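Local coordinates for enoyl-CoA hydratase (Bacillus halodurans, PDB 3LKE), which probably catalyses the reversible addition of water to the double bond of enoyl-CoA thioesters, as a member of the crotonase family, at residues Gly116-Met119 / Met120-Cys123; Leu135-Phe138 / His139-Ile143; Gln229-Glu232 / Gln233-Glu236. All coordinates share one frame; numbering follows the deposited sequence.

Contact 1: Gly116-Met119 / Met120-Cys123; sequences GFNM and MLAC
L121 and F117 meet one turn apart, where helix 115-118 runs on into a 3-10 turn. Three i to i+3 backbone hydrogen bonds hold this turn. M120 N donates to F117 O at 2.8 Å, L121 N to N118 O and A122 N to M119 O. The spacing is that of a 3-10 helix.

CD2 of L121 touches CE2 of the F117 ring at 3.7 Å, and the two side chains cross at about a right angle. The CG of F117 is anti to the backbone N (chi1 176°), which brings the ring within reach of L121. M120 bends at chi2 and chi3, and M120 CE rests 3.8 Å from M119 CB.

The 3-10 segment continues helix 115-118 and leads the chain back into strand 125-129 of the central sheet. In crotonases the glycine-rich turn that begins this helix commonly supplies an amide of the oxyanion hole, and it probably does so here.

N118 lies alongside L121, with N118 OD1 3.8 Å from L121 CD1, while N118 ND2 is hydrogen-bonded to E136 OE1. L121 also packs on F152 and I156 of helix 149-157. With an alanine here CD1 and CD2 go, which would probably open a gap between the F117 ring and F152 and leave the ring freer to move.

Contact 2: Leu135-Phe138 / His139-Ile143; sequences LENF and HKMGI
F138 O accepts a bond from I143 N at 3.2 Å, with G142 at positive phi (77°), and with G142 N bonded to H139 O this makes a Schellman motif that ends helix 138-141. A second, weak bond reaches F138 O from G142 N. One turn earlier, M141 N donates to N137 O.

N137 stands at the N-cap position, but its side chain makes no capping bond. A water bridges N137 OD1 and K140 N, donating to the first at 2.9 Å and accepting from the second. Another water joins E136 O to H139 N. OD1 of N137 also lies 3.7 Å from K140 CD, the two side chains crossing at about a right angle. M141 CG lies 3.0 Å from N137 O, with M141 SD a little farther from the same oxygen. The side chains of N137 and M141 also cross at about a right angle.

I143 comes to the edge of the F138 ring. I143 CD1 is 3.7 Å from F138 CD1, and I143 CG1 lies in the ring plane. This follows from chi1 of 62°, which sets CG1 between the backbone N and carbonyl carbon.

H139 NE2 bonds to A203 O of the second subunit. Helix 138-141 follows strand 133-135, with F138 packed on L166 of helix 159-168 and M141 on L68 and L71 of helix 68-76.

Contact 3: Gln229-Glu232 / Gln233-Glu236; sequences QQLE and QETE
T235 grips L231 O twice. T235 OG1 donates to L231 O at 2.9 Å and T235 N to the same L231 O at 3.0 Å, from opposite faces of its plane. The hydroxyl can reach back because OG1 lies beside the backbone N, anti to the carbonyl carbon (chi1 -61°). The helix bonds on either side are regular. E234 N meets Q230 O at 2.8 Å, and Q233 N and E236 N donate to Q229 O and E232 O.

E234 extends beyond CG and passes Q230 O, with E234 CG 3.3 Å from that oxygen. E234 OE1 ends 3.5 Å from L231 CD2, where the two side chains cross obliquely.

The carboxylate of the buried E234 is held from outside the helix. OE1 accepts from G148 N, and OE2 bonds to S150 OG, which also bonds to Q230 NE2. These bonds fix its rotation. E236 forms a salt bridge with R84.

Helix 223-241 packs with L231 and T235 toward helix 81-98 and with Q230, Q233 and E234 against L218 of the second subunit. It belongs to the C-terminal helical part of the crotonase fold, which helps form the subunit interface.

In the fold
The three contacts follow one another along the chain, and none nests within or crosses another. Each closes only a local turn. Contact 1 comes first, at the buried step from helix 115-118 toward strand 125-129, its centre about 2 Å from the centre of the chain. The chain then runs through strands 125-129 and 133-135 to contact 2. Centres of contacts 1 and 2 are about 17 Å apart, yet they are tied by the N118-E136 link. Contact 3 lies much later, on helix 223-241, and touches neither. Contacts 1 and 3 both pack on helix 81-98. Contacts 2 and 3 both touch the second subunit; no other chain of the assembly touches contact 1.

Contact 1: Gly116-Met119 / Met120-Cys123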
# COMPACT_ATOMS: atom_id res chain seq x y z
N GLY A 116 -16.94 14.20 -9.10
CA GLY A 116 -16.98 15.45 -8.35
C GLY A 116 -16.14 15.37 -7.08
O GLY A 116 -15.57 16.37 -6.61
N PHE A 117 -16.07 14.17 -6.51
CA PHE A 117 -15.17 13.93 -5.40
C PHE A 117 -13.85 13.36 -5.90
O PHE A 117 -12.78 13.79 -5.49
CB PHE A 117 -15.78 12.97 -4.38
CG PHE A 117 -14.83 12.63 -3.26
CD1 PHE A 117 -14.34 13.63 -2.44
CD2 PHE A 117 -14.41 11.34 -3.05
CE1 PHE A 117 -13.47 13.35 -1.41
CE2 PHE A 117 -13.54 11.03 -2.01
CZ PHE A 117 -13.06 12.05 -1.20
N ASN A 118 -13.93 12.39 -6.81
CA ASN A 118 -12.74 11.60 -7.15
C ASN A 118 -11.57 12.40 -7.72
O ASN A 118 -10.41 12.07 -7.44
CB ASN A 118 -13.11 10.43 -8.07
CG ASN A 118 -14.10 9.49 -7.41
OD1 ASN A 118 -14.10 9.36 -6.20
ND2 ASN A 118 -14.93 8.81 -8.21
N MET A 119 -11.88 13.43 -8.50
CA MET A 119 -10.82 14.34 -8.99
C MET A 119 -9.98 14.88 -7.83
O MET A 119 -8.76 15.02 -7.94
CB MET A 119 -11.39 15.49 -9.84
CG MET A 119 -11.73 15.06 -11.27
SD MET A 119 -11.93 16.44 -12.45
CE MET A 119 -11.30 17.81 -11.42
N MET A 120 -10.62 15.15 -6.70
CA MET A 120 -9.91 15.74 -5.57
C MET A 120 -9.01 14.75 -4.85
O MET A 120 -8.22 15.13 -3.99
CB MET A 120 -10.88 16.42 -4.59
CG MET A 120 -11.72 17.56 -5.22
SD MET A 120 -10.74 18.91 -5.95
CE MET A 120 -10.98 18.62 -7.68
N LEU A 121 -9.12 13.46 -5.18
CA LEU A 121 -8.24 12.46 -4.59
C LEU A 121 -6.79 12.65 -5.02
O LEU A 121 -5.87 12.10 -4.40
CB LEU A 121 -8.73 11.05 -4.92
CG LEU A 121 -10.08 10.69 -4.29
CD1 LEU A 121 -10.53 9.31 -4.79
CD2 LEU A 121 -9.96 10.70 -2.77
N ALA A 122 -6.58 13.47 -6.05
CA ALA A 122 -5.24 13.83 -6.48
C ALA A 122 -4.56 14.84 -5.54
O ALA A 122 -3.35 15.05 -5.64
CB ALA A 122 -5.26 14.37 -7.88
N CYS A 123 -5.33 15.46 -4.66
CA CYS A 123 -4.79 16.50 -3.78
C CYS A 123 -3.99 15.90 -2.64
O CYS A 123 -4.18 14.74 -2.27
CB CYS A 123 -5.91 17.37 -3.19
SG CYS A 123 -6.78 18.39 -4.38

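Contact 2: Leu135-Phe138 / His139-Ile143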
# COMPACT_ATOMS: atom_id res chain seq x y z
N LEU A 135 -20.67 9.72 -2.78
CA LEU A 135 -21.31 8.65 -3.54
C LEU A 135 -20.41 8.16 -4.68
O LEU A 135 -19.81 8.95 -5.39
CB LEU A 135 -22.65 9.15 -4.10
CG LEU A 135 -23.49 8.16 -4.92
CD1 LEU A 135 -23.96 7.00 -4.05
CD2 LEU A 135 -24.69 8.88 -5.55
N GLU A 136 -20.32 6.84 -4.82
CA GLU A 136 -19.65 6.21 -5.95
C GLU A 136 -20.67 5.26 -6.57
O GLU A 136 -20.96 4.21 -6.02
CB GLU A 136 -18.44 5.40 -5.47
CG GLU A 136 -17.49 6.20 -4.61
CD GLU A 136 -16.61 7.13 -5.42
OE1 GLU A 136 -16.74 7.13 -6.66
OE2 GLU A 136 -15.79 7.84 -4.81
N ASN A 137 -21.24 5.65 -7.71
CA ASN A 137 -22.42 4.96 -8.20
C ASN A 137 -22.21 4.23 -9.51
O ASN A 137 -23.17 3.92 -10.22
CB ASN A 137 -23.58 5.94 -8.33
CG ASN A 137 -24.93 5.27 -8.19
OD1 ASN A 137 -25.08 4.29 -7.46
ND2 ASN A 137 -25.93 5.80 -8.89
N PHE A 138 -20.95 3.95 -9.83
CA PHE A 138 -20.60 3.32 -11.10
C PHE A 138 -21.30 1.96 -11.30
O PHE A 138 -21.69 1.64 -12.42
CB PHE A 138 -19.09 3.10 -11.21
CG PHE A 138 -18.27 4.35 -11.04
CD1 PHE A 138 -18.13 5.25 -12.08
CD2 PHE A 138 -17.61 4.60 -9.84
CE1 PHE A 138 -17.37 6.39 -11.93
CE2 PHE A 138 -16.85 5.76 -9.68
CZ PHE A 138 -16.73 6.65 -10.72
N HIS A 139 -21.43 1.19 -10.23
CA HIS A 139 -21.96 -0.19 -10.33
C HIS A 139 -23.39 -0.20 -10.89
O HIS A 139 -23.69 -0.93 -11.83
CB HIS A 139 -21.92 -0.87 -8.95
CG HIS A 139 -22.33 -2.31 -8.96
ND1 HIS A 139 -21.57 -3.30 -9.55
CD2 HIS A 139 -23.40 -2.94 -8.42
CE1 HIS A 139 -22.16 -4.47 -9.37
NE2 HIS A 139 -23.28 -4.28 -8.69
N LYS A 140 -24.25 0.62 -10.31
CA LYS A 140 -25.63 0.69 -10.77
C LYS A 140 -25.73 1.35 -12.15
O LYS A 140 -26.63 1.03 -12.93
CB LYS A 140 -26.51 1.42 -9.75
CG LYS A 140 -26.64 0.69 -8.41
CD LYS A 140 -27.46 1.49 -7.41
CE LYS A 140 -27.56 0.76 -6.07
NZ LYS A 140 -26.24 0.63 -5.37
N MET A 141 -24.80 2.26 -12.45
CA MET A 141 -24.79 2.96 -13.74
C MET A 141 -24.34 2.02 -14.87
O MET A 141 -24.63 2.24 -16.05
CB MET A 141 -23.90 4.22 -13.70
CG MET A 141 -24.26 5.26 -12.62
SD MET A 141 -22.98 6.55 -12.37
CE MET A 141 -23.08 7.36 -13.95
N GLY A 142 -23.63 0.95 -14.52
CA GLY A 142 -23.11 0.04 -15.52
C GLY A 142 -21.89 0.59 -16.24
O GLY A 142 -21.60 0.21 -17.37
N ILE A 143 -21.17 1.49 -15.58
CA ILE A 143 -19.92 1.99 -16.15
C ILE A 143 -18.70 1.68 -15.28
O ILE A 143 -18.83 1.24 -14.14
CB ILE A 143 -19.99 3.49 -16.41
CG1 ILE A 143 -20.21 4.24 -15.11
CG2 ILE A 143 -21.11 3.79 -17.42
CD1 ILE A 143 -19.94 5.73 -15.24
O HOH W 1 -21.06 1.84 -7.46
O HOH W 2 -23.86 1.72 -7.73

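Contact 3: Gln229-Glu232 / Gln233-Glu236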
# COMPACT_ATOMS: atom_id res chain seq x y z
N GLN A 229 -0.89 6.80 -17.64
CA GLN A 229 -1.25 5.61 -18.40
C GLN A 229 -2.60 5.05 -17.98
O GLN A 229 -3.37 4.57 -18.81
CB GLN A 229 -0.17 4.54 -18.29
CG GLN A 229 1.17 4.97 -18.83
CD GLN A 229 2.20 3.87 -18.70
OE1 GLN A 229 1.85 2.69 -18.56
NE2 GLN A 229 3.48 4.24 -18.73
N GLN A 230 -2.89 5.10 -16.68
CA GLN A 230 -4.15 4.56 -16.20
C GLN A 230 -5.33 5.41 -16.70
O GLN A 230 -6.39 4.89 -17.03
CB GLN A 230 -4.15 4.46 -14.67
CG GLN A 230 -5.37 3.75 -14.12
CD GLN A 230 -5.02 2.60 -13.20
OE1 GLN A 230 -3.87 2.16 -13.13
NE2 GLN A 230 -6.01 2.11 -12.47
N LEU A 231 -5.14 6.73 -16.74
CA LEU A 231 -6.19 7.63 -17.22
C LEU A 231 -6.53 7.28 -18.68
O LEU A 231 -7.69 7.30 -19.09
CB LEU A 231 -5.74 9.08 -17.10
CG LEU A 231 -5.68 9.59 -15.65
CD1 LEU A 231 -4.99 10.94 -15.51
CD2 LEU A 231 -7.10 9.65 -15.10
N GLU A 232 -5.50 6.95 -19.45
CA GLU A 232 -5.70 6.58 -20.85
C GLU A 232 -6.55 5.31 -20.94
O GLU A 232 -7.50 5.24 -21.72
CB GLU A 232 -4.35 6.39 -21.55
CG GLU A 232 -3.56 7.68 -21.73
CD GLU A 232 -2.11 7.43 -22.12
OE1 GLU A 232 -1.40 8.43 -22.41
OE2 GLU A 232 -1.68 6.26 -22.14
N GLN A 233 -6.21 4.32 -20.12
CA GLN A 233 -6.97 3.09 -20.08
C GLN A 233 -8.41 3.29 -19.62
O GLN A 233 -9.33 2.70 -20.18
CB GLN A 233 -6.25 2.06 -19.19
CG GLN A 233 -4.97 1.53 -19.80
CD GLN A 233 -5.21 0.92 -21.18
OE1 GLN A 233 -6.17 0.17 -21.38
NE2 GLN A 233 -4.35 1.26 -22.13
N GLU A 234 -8.61 4.12 -18.61
CA GLU A 234 -9.97 4.41 -18.16
C GLU A 234 -10.78 4.98 -19.32
O GLU A 234 -11.95 4.65 -19.50
CB GLU A 234 -9.96 5.44 -17.01
CG GLU A 234 -9.37 4.90 -15.70
CD GLU A 234 -9.40 5.96 -14.61
OE1 GLU A 234 -9.56 7.15 -14.96
OE2 GLU A 234 -9.27 5.60 -13.42
N THR A 235 -10.14 5.85 -20.09
CA THR A 235 -10.78 6.47 -21.25
C THR A 235 -11.26 5.40 -22.22
O THR A 235 -12.44 5.37 -22.59
CB THR A 235 -9.82 7.44 -21.95
OG1 THR A 235 -9.45 8.48 -21.03
CG2 THR A 235 -10.48 8.08 -23.19
N GLU A 236 -10.37 4.48 -22.59
CA GLU A 236 -10.73 3.46 -23.57
C GLU A 236 -11.83 2.55 -23.06
O GLU A 236 -12.72 2.18 -23.82
CB GLU A 236 -9.50 2.65 -24.00
CG GLU A 236 -8.43 3.50 -24.67
CD GLU A 236 -8.94 4.22 -25.91
OE1 GLU A 236 -9.80 3.66 -26.62
OE2 GLU A 236 -8.47 5.34 -26.18